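Local coordinates for protein NUDIX hydrolase (Alicyclobacillus acidocaldarius subsp. acidocaldarius, PDB 3QSJ) that probably hydrolyses phosphorus-containing acid anhydrides as a member of the Nudix family, using bound divalent metal ions such as magnesium or manganese, at residues I16-G19 / D23-V26; T12-R17 / K205-C210; L27-A32 / E85-L90; L164-L169 / A177-A182; T78-T83 / F131-L136. All blocks are in the same frame, centred on the assembly; numbering follows the deposited sequence.

Contact 1 (I16-G19 / D23-V26)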
# COMPACT_ATOMS: atom_id res chain seq x y z
N ILE A 16 8.57 2.61 -0.02
CA ILE A 16 10.01 2.36 0.13
C ILE A 16 10.87 3.56 0.45
O ILE A 16 10.44 4.70 0.31
CB ILE A 16 10.56 1.75 -1.19
CG1 ILE A 16 10.53 2.78 -2.38
CG2 ILE A 16 9.89 0.42 -1.52
CD1 ILE A 16 11.25 2.25 -3.71
N ARG A 17 12.10 3.29 0.91
CA ARG A 17 13.04 4.39 1.12
C ARG A 17 14.47 3.81 0.89
O ARG A 17 14.66 2.60 0.92
CB ARG A 17 12.88 4.96 2.53
CG ARG A 17 13.37 3.98 3.60
CD ARG A 17 12.98 4.47 4.99
NE ARG A 17 13.57 3.64 6.05
CZ ARG A 17 13.34 3.86 7.34
NH1 ARG A 17 12.56 4.89 7.71
NH2 ARG A 17 13.89 3.08 8.27
N ASP A 18 15.44 4.68 0.67
CA ASP A 18 16.83 4.24 0.61
C ASP A 18 17.26 4.04 2.06
O ASP A 18 17.09 4.96 2.87
CB ASP A 18 17.68 5.31 -0.05
CG ASP A 18 17.50 5.36 -1.56
OD1 ASP A 18 17.31 4.26 -2.19
OD2 ASP A 18 17.56 6.46 -2.11
N GLY A 19 17.75 2.84 2.38
CA GLY A 19 18.07 2.46 3.75
C GLY A 19 19.54 2.26 4.03
O GLY A 19 20.42 2.67 3.24
N ASP A 23 20.74 -0.42 0.78
CA ASP A 23 19.67 -1.35 0.45
C ASP A 23 18.33 -0.63 0.57
O ASP A 23 18.16 0.17 1.48
CB ASP A 23 19.66 -2.56 1.40
CG ASP A 23 20.86 -3.50 1.28
OD1 ASP A 23 21.41 -3.61 0.17
OD2 ASP A 23 21.25 -4.10 2.30
N ILE A 24 17.36 -0.99 -0.28
CA ILE A 24 16.02 -0.41 -0.14
C ILE A 24 15.35 -1.03 1.09
O ILE A 24 15.40 -2.24 1.29
CB ILE A 24 15.20 -0.69 -1.42
CG1 ILE A 24 15.84 0.06 -2.61
CG2 ILE A 24 13.73 -0.28 -1.20
CD1 ILE A 24 15.27 -0.23 -4.03
N GLU A 25 14.62 -0.19 1.84
CA GLU A 25 13.80 -0.61 2.96
C GLU A 25 12.37 -0.38 2.57
O GLU A 25 12.11 0.51 1.77
CB GLU A 25 14.14 0.20 4.22
CG GLU A 25 15.54 -0.18 4.66
CD GLU A 25 16.16 0.64 5.76
OE1 GLU A 25 15.49 1.58 6.26
OE2 GLU A 25 17.31 0.31 6.14
N VAL A 26 11.44 -1.12 3.19
CA VAL A 26 10.01 -1.10 2.79
C VAL A 26 9.14 -1.25 4.03
O VAL A 26 9.58 -1.89 4.98
CB VAL A 26 9.77 -2.23 1.74
CG1 VAL A 26 10.12 -3.64 2.29
CG2 VAL A 26 8.36 -2.17 1.15

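Contact 2 (T12-R17 / K205-C210)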
# COMPACT_ATOMS: atom_id res chain seq x y z
N THR A 12 -2.70 -2.58 -3.19
CA THR A 12 -1.64 -2.62 -2.19
C THR A 12 -0.62 -1.54 -2.48
O THR A 12 -0.25 -1.34 -3.64
CB THR A 12 -1.00 -4.02 -2.23
OG1 THR A 12 -2.01 -4.98 -1.90
CG2 THR A 12 0.06 -4.16 -1.17
N LEU A 13 -0.06 -0.96 -1.41
CA LEU A 13 0.95 0.10 -1.54
C LEU A 13 2.26 -0.38 -0.99
O LEU A 13 2.37 -0.80 0.17
CB LEU A 13 0.53 1.39 -0.80
CG LEU A 13 1.35 2.63 -1.18
CD1 LEU A 13 1.27 2.89 -2.69
CD2 LEU A 13 0.86 3.85 -0.34
N VAL A 14 3.31 -0.24 -1.83
CA VAL A 14 4.66 -0.67 -1.48
C VAL A 14 5.38 0.65 -1.24
O VAL A 14 5.70 1.37 -2.21
CB VAL A 14 5.28 -1.49 -2.64
CG1 VAL A 14 6.69 -1.99 -2.25
CG2 VAL A 14 4.37 -2.67 -3.03
N VAL A 15 5.60 0.96 0.04
CA VAL A 15 6.23 2.25 0.42
C VAL A 15 7.69 1.96 0.72
O VAL A 15 8.00 1.19 1.63
CB VAL A 15 5.50 2.87 1.64
CG1 VAL A 15 6.05 4.27 1.95
CG2 VAL A 15 3.98 2.92 1.42
N ILE A 16 8.57 2.61 -0.02
CA ILE A 16 10.01 2.36 0.13
C ILE A 16 10.87 3.56 0.45
O ILE A 16 10.44 4.70 0.31
CB ILE A 16 10.56 1.75 -1.19
CG1 ILE A 16 10.53 2.78 -2.38
CG2 ILE A 16 9.89 0.42 -1.52
CD1 ILE A 16 11.25 2.25 -3.71
N ARG A 17 12.10 3.29 0.91
CA ARG A 17 13.04 4.39 1.12
C ARG A 17 14.47 3.81 0.89
O ARG A 17 14.66 2.60 0.92
CB ARG A 17 12.88 4.96 2.53
CG ARG A 17 13.37 3.98 3.60
CD ARG A 17 12.98 4.47 4.99
NE ARG A 17 13.57 3.64 6.05
CZ ARG A 17 13.34 3.86 7.34
NH1 ARG A 17 12.56 4.89 7.71
NH2 ARG A 17 13.89 3.08 8.27
N LYS A 205 11.75 -9.49 -4.07
CA LYS A 205 12.86 -9.85 -4.96
C LYS A 205 13.16 -8.70 -5.93
O LYS A 205 14.35 -8.44 -6.21
CB LYS A 205 12.53 -11.11 -5.79
CG LYS A 205 12.43 -12.39 -5.02
CD LYS A 205 12.07 -13.54 -5.99
CE LYS A 205 11.94 -14.87 -5.28
NZ LYS A 205 11.06 -15.80 -6.03
N ALA A 206 12.10 -7.99 -6.43
CA ALA A 206 12.28 -6.86 -7.37
C ALA A 206 13.02 -5.75 -6.67
O ALA A 206 13.94 -5.18 -7.22
CB ALA A 206 10.93 -6.34 -7.88
N LEU A 207 12.63 -5.45 -5.43
CA LEU A 207 13.31 -4.42 -4.61
C LEU A 207 14.78 -4.79 -4.31
O LEU A 207 15.67 -3.93 -4.38
CB LEU A 207 12.55 -4.26 -3.30
CG LEU A 207 11.16 -3.58 -3.40
CD1 LEU A 207 10.52 -3.49 -2.01
CD2 LEU A 207 11.27 -2.21 -4.08
N VAL A 208 15.06 -6.07 -4.03
CA VAL A 208 16.45 -6.50 -3.76
C VAL A 208 17.35 -6.30 -4.98
O VAL A 208 18.53 -5.93 -4.82
CB VAL A 208 16.47 -7.95 -3.20
CG1 VAL A 208 17.89 -8.55 -3.14
CG2 VAL A 208 15.81 -8.00 -1.82
N ALA A 209 16.81 -6.54 -6.20
CA ALA A 209 17.57 -6.40 -7.46
C ALA A 209 17.80 -4.95 -7.83
O ALA A 209 18.63 -4.65 -8.67
CB ALA A 209 16.82 -7.09 -8.59
N CYS A 210 17.04 -4.05 -7.22
CA CYS A 210 17.07 -2.64 -7.51
C CYS A 210 18.12 -1.86 -6.70
O CYS A 210 18.13 -1.95 -5.49
CB CYS A 210 15.68 -2.06 -7.30
SG CYS A 210 15.48 -0.46 -8.10

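Contact 3 (L27-A32 / E85-L90). With CA (calcium ion), chain B.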
# COMPACT_ATOMS: atom_id res chain seq x y z
N LEU A 27 7.90 -0.70 4.01
CA LEU A 27 7.00 -0.83 5.13
C LEU A 27 6.23 -2.13 4.96
O LEU A 27 5.55 -2.37 3.94
CB LEU A 27 6.00 0.34 5.18
CG LEU A 27 6.50 1.64 5.77
CD1 LEU A 27 5.43 2.70 5.63
CD2 LEU A 27 6.83 1.45 7.28
N VAL A 28 6.31 -2.96 5.97
CA VAL A 28 5.53 -4.19 5.92
C VAL A 28 4.72 -4.25 7.17
O VAL A 28 5.05 -3.58 8.17
CB VAL A 28 6.39 -5.47 5.73
CG1 VAL A 28 7.01 -5.51 4.33
CG2 VAL A 28 7.47 -5.59 6.81
N VAL A 29 3.68 -5.07 7.14
CA VAL A 29 2.82 -5.31 8.31
C VAL A 29 2.62 -6.81 8.50
O VAL A 29 2.79 -7.58 7.56
CB VAL A 29 1.47 -4.58 8.18
CG1 VAL A 29 1.70 -3.05 8.04
CG2 VAL A 29 0.65 -5.14 7.00
N ARG A 30 2.26 -7.24 9.72
CA ARG A 30 1.93 -8.66 9.90
C ARG A 30 0.53 -8.78 10.48
O ARG A 30 0.22 -8.13 11.46
CB ARG A 30 2.95 -9.35 10.82
CG ARG A 30 2.54 -10.83 11.04
CD ARG A 30 3.58 -11.61 11.82
NE ARG A 30 3.79 -11.06 13.16
CZ ARG A 30 4.72 -11.54 13.97
NH1 ARG A 30 5.45 -12.59 13.60
NH2 ARG A 30 4.93 -10.99 15.15
N ARG A 31 -0.30 -9.60 9.85
CA ARG A 31 -1.67 -9.92 10.35
C ARG A 31 -1.60 -10.65 11.67
O ARG A 31 -0.81 -11.59 11.83
CB ARG A 31 -2.43 -10.77 9.33
CG ARG A 31 -2.62 -10.03 8.03
CD ARG A 31 -3.13 -10.93 6.94
NE ARG A 31 -4.53 -11.25 7.17
CZ ARG A 31 -5.54 -10.47 6.79
NH1 ARG A 31 -5.30 -9.31 6.19
NH2 ARG A 31 -6.78 -10.83 7.03
N ALA A 32 -2.38 -10.20 12.65
CA ALA A 32 -2.41 -10.84 13.98
C ALA A 32 -2.84 -12.33 13.88
O ALA A 32 -3.62 -12.70 13.00
CB ALA A 32 -3.38 -10.09 14.88
N GLU A 85 -5.13 3.86 6.93
CA GLU A 85 -5.84 3.12 7.98
C GLU A 85 -4.89 2.25 8.77
O GLU A 85 -5.03 2.15 9.97
CB GLU A 85 -6.90 2.19 7.36
CG GLU A 85 -8.05 2.95 6.70
CD GLU A 85 -9.00 2.04 5.95
OE1 GLU A 85 -8.84 0.80 6.06
OE2 GLU A 85 -9.90 2.55 5.24
N GLU A 86 -3.95 1.59 8.08
CA GLU A 86 -3.10 0.59 8.72
C GLU A 86 -1.92 1.16 9.48
O GLU A 86 -1.63 0.68 10.58
CB GLU A 86 -2.65 -0.41 7.62
CG GLU A 86 -3.79 -1.29 7.16
CD GLU A 86 -3.33 -2.30 6.14
OE1 GLU A 86 -2.28 -2.95 6.37
OE2 GLU A 86 -4.06 -2.48 5.14
N ILE A 87 -1.27 2.18 8.92
CA ILE A 87 -0.05 2.71 9.55
C ILE A 87 -0.08 4.18 9.94
O ILE A 87 0.93 4.69 10.45
CB ILE A 87 1.22 2.32 8.73
CG1 ILE A 87 1.13 2.94 7.32
CG2 ILE A 87 1.37 0.76 8.66
CD1 ILE A 87 2.09 4.00 6.91
N GLY A 88 -1.23 4.83 9.76
CA GLY A 88 -1.42 6.20 10.28
C GLY A 88 -0.73 7.33 9.53
O GLY A 88 -0.50 8.41 10.11
N TRP A 89 -0.31 7.06 8.30
CA TRP A 89 0.30 8.14 7.48
C TRP A 89 -0.53 8.25 6.19
O TRP A 89 -0.80 7.22 5.53
CB TRP A 89 1.77 7.84 7.11
CG TRP A 89 2.71 7.90 8.31
CD1 TRP A 89 2.96 6.91 9.20
CD2 TRP A 89 3.54 9.01 8.70
NE1 TRP A 89 3.81 7.36 10.19
CE2 TRP A 89 4.17 8.64 9.91
CE3 TRP A 89 3.71 10.31 8.21
CZ2 TRP A 89 5.05 9.51 10.59
CZ3 TRP A 89 4.62 11.14 8.84
CH2 TRP A 89 5.31 10.72 10.00
N LEU A 90 -0.82 9.49 5.79
CA LEU A 90 -1.46 9.75 4.49
C LEU A 90 -0.37 10.17 3.60
O LEU A 90 0.25 11.24 3.82
CB LEU A 90 -2.49 10.90 4.52
CG LEU A 90 -3.91 10.53 4.80
CD1 LEU A 90 -4.75 11.77 5.12
CD2 LEU A 90 -4.52 9.73 3.65
CA CA B . -6.18 -3.20 4.94
O HOH W 1 -7.10 -1.48 6.48
O HOH W 2 -8.21 -4.31 4.73

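Contact 4 (L164-L169 / A177-A182)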
# COMPACT_ATOMS: atom_id res chain seq x y z
N LEU A 164 8.77 9.85 5.90
CA LEU A 164 7.96 9.22 6.94
C LEU A 164 8.74 8.81 8.16
O LEU A 164 9.90 8.40 8.08
CB LEU A 164 7.22 7.97 6.37
CG LEU A 164 6.39 8.13 5.10
CD1 LEU A 164 5.76 6.81 4.69
CD2 LEU A 164 5.28 9.20 5.25
N GLY A 165 8.07 8.91 9.29
CA GLY A 165 8.58 8.41 10.55
C GLY A 165 8.15 6.96 10.66
O GLY A 165 8.03 6.22 9.66
N GLU A 166 7.85 6.54 11.87
CA GLU A 166 7.47 5.15 12.13
C GLU A 166 5.98 4.86 11.87
O GLU A 166 5.13 5.72 12.16
CB GLU A 166 7.86 4.74 13.58
CG GLU A 166 9.36 4.90 13.83
CD GLU A 166 10.26 4.05 12.93
OE1 GLU A 166 9.81 2.99 12.45
OE2 GLU A 166 11.42 4.44 12.72
N PRO A 167 5.66 3.64 11.39
CA PRO A 167 4.22 3.28 11.20
C PRO A 167 3.58 3.17 12.58
O PRO A 167 4.26 2.91 13.59
CB PRO A 167 4.30 1.87 10.54
CG PRO A 167 5.60 1.32 10.94
CD PRO A 167 6.55 2.52 11.04
N ARG A 168 2.29 3.46 12.66
CA ARG A 168 1.57 3.42 13.92
C ARG A 168 0.33 2.60 13.66
O ARG A 168 -0.46 2.94 12.76
CB ARG A 168 1.19 4.80 14.39
CG ARG A 168 0.76 4.80 15.87
CD ARG A 168 0.17 6.13 16.36
NE ARG A 168 -0.97 6.50 15.52
CZ ARG A 168 -1.09 7.67 14.89
NH1 ARG A 168 -0.21 8.64 15.10
NH2 ARG A 168 -2.13 7.89 14.11
N LEU A 169 0.11 1.60 14.51
CA LEU A 169 -1.04 0.73 14.38
C LEU A 169 -2.25 1.31 15.09
O LEU A 169 -2.11 2.03 16.08
CB LEU A 169 -0.71 -0.67 14.99
CG LEU A 169 0.47 -1.41 14.36
CD1 LEU A 169 0.68 -2.78 15.09
CD2 LEU A 169 0.20 -1.64 12.88
N ALA A 177 4.29 -3.69 12.53
CA ALA A 177 4.48 -2.85 11.34
C ALA A 177 5.82 -2.22 11.50
O ALA A 177 6.14 -1.72 12.59
CB ALA A 177 3.41 -1.78 11.27
N LEU A 178 6.66 -2.31 10.45
CA LEU A 178 7.99 -1.77 10.54
C LEU A 178 8.63 -1.50 9.19
O LEU A 178 8.16 -1.99 8.17
CB LEU A 178 8.92 -2.62 11.43
CG LEU A 178 9.40 -4.05 11.03
CD1 LEU A 178 8.52 -4.78 10.12
CD2 LEU A 178 10.86 -4.13 10.72
N TRP A 179 9.71 -0.70 9.24
CA TRP A 179 10.54 -0.46 8.06
C TRP A 179 11.58 -1.59 8.05
O TRP A 179 12.45 -1.67 8.95
CB TRP A 179 11.27 0.88 8.18
CG TRP A 179 10.42 2.05 7.82
CD1 TRP A 179 9.86 2.98 8.66
CD2 TRP A 179 10.13 2.49 6.49
NE1 TRP A 179 9.31 4.01 7.93
CE2 TRP A 179 9.45 3.73 6.59
CE3 TRP A 179 10.43 1.96 5.21
CZ2 TRP A 179 9.04 4.44 5.46
CZ3 TRP A 179 10.03 2.69 4.10
CH2 TRP A 179 9.26 3.87 4.24
N THR A 180 11.55 -2.42 7.02
CA THR A 180 12.54 -3.49 6.98
C THR A 180 13.36 -3.49 5.70
O THR A 180 12.80 -3.22 4.63
CB THR A 180 11.84 -4.88 7.16
OG1 THR A 180 12.84 -5.90 7.19
CG2 THR A 180 10.85 -5.19 6.04
N PRO A 181 14.66 -3.80 5.74
CA PRO A 181 15.38 -3.98 4.46
C PRO A 181 14.64 -5.12 3.71
O PRO A 181 14.21 -6.09 4.35
CB PRO A 181 16.76 -4.45 4.90
CG PRO A 181 16.89 -4.07 6.29
CD PRO A 181 15.54 -4.09 6.90
N ALA A 182 14.41 -4.97 2.41
CA ALA A 182 13.67 -5.98 1.60
C ALA A 182 14.39 -7.34 1.58
O ALA A 182 13.74 -8.38 1.64
CB ALA A 182 13.46 -5.45 0.18
O HOH W 3 10.56 0.77 11.74

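Contact 5 (T78-T83 / F131-L136). With CA (calcium ion), chain B.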
# COMPACT_ATOMS: atom_id res chain seq x y z
N THR A 78 -7.36 3.45 -3.42
CA THR A 78 -7.63 2.31 -2.52
C THR A 78 -6.36 2.05 -1.74
O THR A 78 -6.38 1.92 -0.54
CB THR A 78 -8.07 1.05 -3.33
OG1 THR A 78 -9.27 1.37 -4.05
CG2 THR A 78 -8.18 -0.21 -2.42
N ALA A 79 -5.23 1.95 -2.43
CA ALA A 79 -3.95 1.66 -1.79
C ALA A 79 -3.54 2.71 -0.75
O ALA A 79 -3.13 2.36 0.37
CB ALA A 79 -2.87 1.48 -2.85
N LEU A 80 -3.71 3.98 -1.11
CA LEU A 80 -3.35 5.11 -0.22
C LEU A 80 -4.28 5.12 0.99
O LEU A 80 -3.82 5.35 2.12
CB LEU A 80 -3.47 6.41 -1.02
CG LEU A 80 -2.31 6.61 -2.00
CD1 LEU A 80 -2.72 7.58 -3.12
CD2 LEU A 80 -1.03 7.02 -1.24
N ARG A 81 -5.55 4.89 0.77
CA ARG A 81 -6.50 4.89 1.89
C ARG A 81 -6.20 3.77 2.91
O ARG A 81 -6.25 4.01 4.11
CB ARG A 81 -7.96 4.74 1.38
CG ARG A 81 -9.00 4.56 2.56
CD ARG A 81 -10.46 4.36 2.08
NE ARG A 81 -10.55 3.31 1.05
CZ ARG A 81 -10.43 2.00 1.27
NH1 ARG A 81 -10.25 1.53 2.52
NH2 ARG A 81 -10.51 1.14 0.25
N GLU A 82 -5.98 2.55 2.40
CA GLU A 82 -5.73 1.35 3.22
C GLU A 82 -4.43 1.55 4.01
O GLU A 82 -4.36 1.20 5.19
CB GLU A 82 -5.62 0.13 2.29
CG GLU A 82 -6.97 -0.31 1.72
CD GLU A 82 -7.90 -1.03 2.69
OE1 GLU A 82 -7.40 -1.62 3.67
OE2 GLU A 82 -9.12 -1.11 2.40
N THR A 83 -3.44 2.22 3.38
CA THR A 83 -2.18 2.52 4.05
C THR A 83 -2.43 3.48 5.24
O THR A 83 -1.86 3.29 6.32
CB THR A 83 -1.16 3.10 3.05
OG1 THR A 83 -0.92 2.09 2.04
CG2 THR A 83 0.16 3.45 3.72
N PHE A 131 -5.16 13.50 -3.34
CA PHE A 131 -3.92 12.75 -3.57
C PHE A 131 -3.22 13.20 -4.85
O PHE A 131 -3.89 13.46 -5.85
CB PHE A 131 -4.23 11.28 -3.71
CG PHE A 131 -4.65 10.68 -2.38
CD1 PHE A 131 -3.75 10.60 -1.32
CD2 PHE A 131 -5.97 10.27 -2.18
CE1 PHE A 131 -4.09 9.97 -0.12
CE2 PHE A 131 -6.35 9.67 -0.97
CZ PHE A 131 -5.41 9.52 0.06
N ASP A 132 -1.88 13.19 -4.82
CA ASP A 132 -1.11 13.46 -6.05
C ASP A 132 -0.76 12.03 -6.52
O ASP A 132 0.22 11.40 -6.05
CB ASP A 132 0.17 14.27 -5.71
CG ASP A 132 1.04 14.45 -6.96
OD1 ASP A 132 0.63 13.95 -8.06
OD2 ASP A 132 2.13 15.11 -6.84
N LEU A 133 -1.55 11.52 -7.46
CA LEU A 133 -1.33 10.16 -7.98
C LEU A 133 -0.03 10.01 -8.81
O LEU A 133 0.47 8.90 -8.98
CB LEU A 133 -2.54 9.74 -8.81
CG LEU A 133 -3.84 9.69 -7.98
CD1 LEU A 133 -5.05 9.28 -8.85
CD2 LEU A 133 -3.67 8.81 -6.69
N GLY A 134 0.55 11.14 -9.20
CA GLY A 134 1.81 11.19 -9.93
C GLY A 134 2.97 10.64 -9.08
O GLY A 134 4.05 10.33 -9.60
N LEU A 135 2.77 10.60 -7.76
CA LEU A 135 3.78 10.08 -6.79
C LEU A 135 3.71 8.54 -6.68
O LEU A 135 4.56 7.96 -6.02
CB LEU A 135 3.59 10.74 -5.44
CG LEU A 135 3.98 12.21 -5.39
CD1 LEU A 135 3.65 12.78 -3.99
CD2 LEU A 135 5.48 12.38 -5.67
N LEU A 136 2.76 7.90 -7.35
CA LEU A 136 2.68 6.41 -7.33
C LEU A 136 2.99 5.83 -8.67
O LEU A 136 2.64 6.45 -9.69
CB LEU A 136 1.27 5.92 -6.94
CG LEU A 136 1.06 5.75 -5.41
CD1 LEU A 136 1.23 7.13 -4.64
CD2 LEU A 136 -0.39 5.32 -5.19
CA CA B . -6.18 -3.20 4.94
O HOH W 2 -8.21 -4.31 4.73
O HOH W 1 -7.10 -1.48 6.48

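Contact 1 (I16-G19 / D23-V26)
With CG of Arg-17 set between its own backbone N and carbonyl carbon (chi1 70°) and CG of Glu-25 turned beside its backbone N (chi1 -68°), two extended side chains leave neighbouring strands on the same face and cross obliquely. Their ends form a side-on salt bridge in which one oxygen takes both donors: OE1 of Glu-25 lies 2.8 Å from NE of Arg-17 and 3.0 Å from its NH2, close to the guanidinium plane. The carboxylate is not coplanar with that group; the two planes are 48° apart. Its other oxygen, OE2, accepts from the backbone N of Ala-20 and so helps to fix the carboxylate's rotation.

Beneath the charged pair runs a beta hairpin between strands 7-18 and 24-31. Arg-17 and Glu-25 form a hydrogen-bonded antiparallel pair, N of each 2.9 Å from O of the other, and the turn is closed by Gly-19 N on Asp-23 O at 2.8 Å. Glycine suits that place, since a CB there would run into the carboxylate of Glu-25.

On the opposite face the contact is apolar. CB of Ile-16 meets CG2 of Ile-24 at 3.8 Å, and CG2 of Ile-16 meets CG2 of Val-26 at 4.0 Å. Over the polar face, Trp-179 receives the Arg-17 guanidinium in a cation-pi contact.

Contact 2 (T12-R17 / K205-C210)
Leu-207 packs on Val-14 and Ile-16 in a small, fully buried apolar contact between a helix and a sheet, where helix 198-209 lies against strand 7-18. Only 104 Å² is buried between the two segments, and one leucine supplies the whole of the helix's share. Because alternate residues of a strand point to the same side, Val-14 and Ile-16 both face the helix, and Leu-207 comes down where it can touch both.

Each of its methyls has a partner. CD1 of Leu-207 lies 4.1 Å from CG1 of Val-14, the two side chains sliding past each other in opposite directions. CD2 of Leu-207 is 3.9 Å from CG2 of Ile-16, and CD1 is almost as near to that same methyl, at 4.0 Å; here the side chains meet at a slant, with CG2 wedged against the leucine fork. The valine owes its contact to a CG1 that stands anti to the backbone N (chi1 -178°). The backbones stay well apart, CA of Ile-16 and CA of Leu-207 being 8.9 Å from each other, as expected when side chains alone fill the layer.

Further apolar groups join this layer: Ala-182 also touches Leu-207, and Ala-213 and Ala-216 of helix 213-219 touch Ile-16. Leu-13, just before Val-14, faces the other way and touches Leu-80 of helix 72-87. Helices on both sides of the mixed sheet are as in the alpha/beta/alpha sandwich of the Nudix fold.

Contact 3 (L27-A32 / E85-L90)
Val-29 stands at about a right angle to two consecutive side chains, Glu-86 and Ile-87, and gives one methyl to each. CG1 of Val-29 meets CG2 of Ile-87 at 3.9 Å, while CG2 of Val-29 lies 3.7 Å from OE1 of Glu-86, a van der Waals touch on a carboxylate. Leu-27, two residues back, meets the other branch of the isoleucine more obliquely, its CD1 3.8 Å from CD1 of Ile-87. The isoleucine spans both strand residues because CG1 and CG2 leave CB on different sides; its chi2 of 113°, away from a staggered value, keeps CD1 farther from Leu-27 than a position anti to CA would.

The same geometry leaves the far oxygen of Glu-86 to the metal. With the side chain extended beyond CG, OE2 of Glu-86 binds the calcium ion at 2.2 Å, and Gly-46 O and Glu-82 OE1 are further ligands. A second shell adds to this: water 1, bound to the calcium ion, donates to OE1 of Glu-85 at 2.9 Å. Gly-88, the first residue past the helix, has positive phi (76°), which favours glycine. Arg-81 to Gly-88 carry the REXXEEXG core of the Nudix box.

Around the contact, helix 72-87 rests on the sheet where strand 24-31 is bonded to strand 7-18 through Leu-27 and Val-15 and to strand 42-48 through Val-29 and Ala-43, with Pro-167 touching Ile-87.

Contact 4 (L164-L169 / A177-A182)
The loop between strands 151-160 and 174-181 folds back along the second of these strands, and Trp-179 and Ala-177 are where it is caught. NE1 of Trp-179 donates to O of Gly-165 at 3.1 Å in a fairly straight bond (162°). The oxygen lies in the indole plane, whereas the donor is tilted 33° from the carbonyl plane. Two other loop atoms meet the ring edge: CB of Leu-164 near CZ2 of Trp-179 at 4.1 Å, and OE1 of Glu-166 beside CD1 of Trp-179 at 3.8 Å, its carboxylate almost perpendicular to the indole. Water 3 accepts from the backbone N of Trp-179 at 3.0 Å. Replacing the tryptophan by a phenylalanine would probably leave the Gly-165 carbonyl without its N-H partner and open a gap beside Leu-164.

At Ala-177, two residues earlier, the contact becomes apolar. CG of Pro-167 rests on Ala-177, 3.8 Å from its CB, and CD2 of Leu-169 comes to the same methyl at 3.6 Å; the leucine gets there with CG anti to its carbonyl carbon (chi1 -59°).

On one flank the loop is tied to the end of helix 72-87 and just beyond, by a backbone bond of Arg-168 with Ile-87 and by NE1 of Trp-89 on O of Glu-166. On the other, strand 174-181 pairs with strand 24-31, whose Leu-27 touches both Pro-167 and Trp-179.

Contact 5 (T78-T83 / F131-L136)
Leu-80 lays its CD1 over one face of the Phe-131 ring, a CH-pi contact 4.0 Å from the ring centroid and 25° off the normal. The two side chains slide past each other in opposite directions, which also brings in the leucine's root: CB of Leu-80 is 3.7 Å from CE1 of Phe-131. The same CD1 then meets CD2 of Leu-133 at 3.9 Å and CD2 of Leu-136 at 3.8 Å, the latter leucine reaching toward Leu-80 tip to tip. An alanine at Phe-131 would remove the ring and is likely to open a gap against Leu-80, whose CD1 would lose its aromatic platform.

The three receiving residues are gathered by a tight bend. OD1 of Asp-132 accepts from N of Gly-134 at 3.0 Å, an Asx turn leading into the 3-10 segment 133-135. On the helix side, N and OG1 of Thr-83 reach O of Ala-79 from opposite faces of its plane. Beyond lies the metal: OE1 of Glu-82 binds the calcium ion at 2.4 Å, while NH1 of Arg-81 holds OE2 of Glu-82 in a salt bridge at 2.9 Å, and Arg-81 is in turn held by Asp-53, Glu-85 and O of Ala-48.

Helix 72-87, the Nudix helix, packs on strand 7-18, whose Leu-13 touches both Leu-80 and Leu-136, with helix 119-125 packing on Phe-131 through Leu-120 and Leu-124.

Overall arrangement
From the N terminus, strand 7-18 opens both contact 1 and contact 2. Contact 1 closes at once, through a three-residue turn, whereas contact 2 waits until helix 198-209 near the C-terminal end, so contacts 3, 4 and 5 all fall within its span. Contact 3 starts on the strand that contact 1 has just paired and closes at the end of helix 72-87. Contact 5 starts on that helix before contact 3 is complete and ends at 131-136, so the two cross, sharing the calcium ion and two waters. Contact 4 follows as a short late loop, bonded to contacts 1 and 3. Together they join the sheet to helices on both its faces.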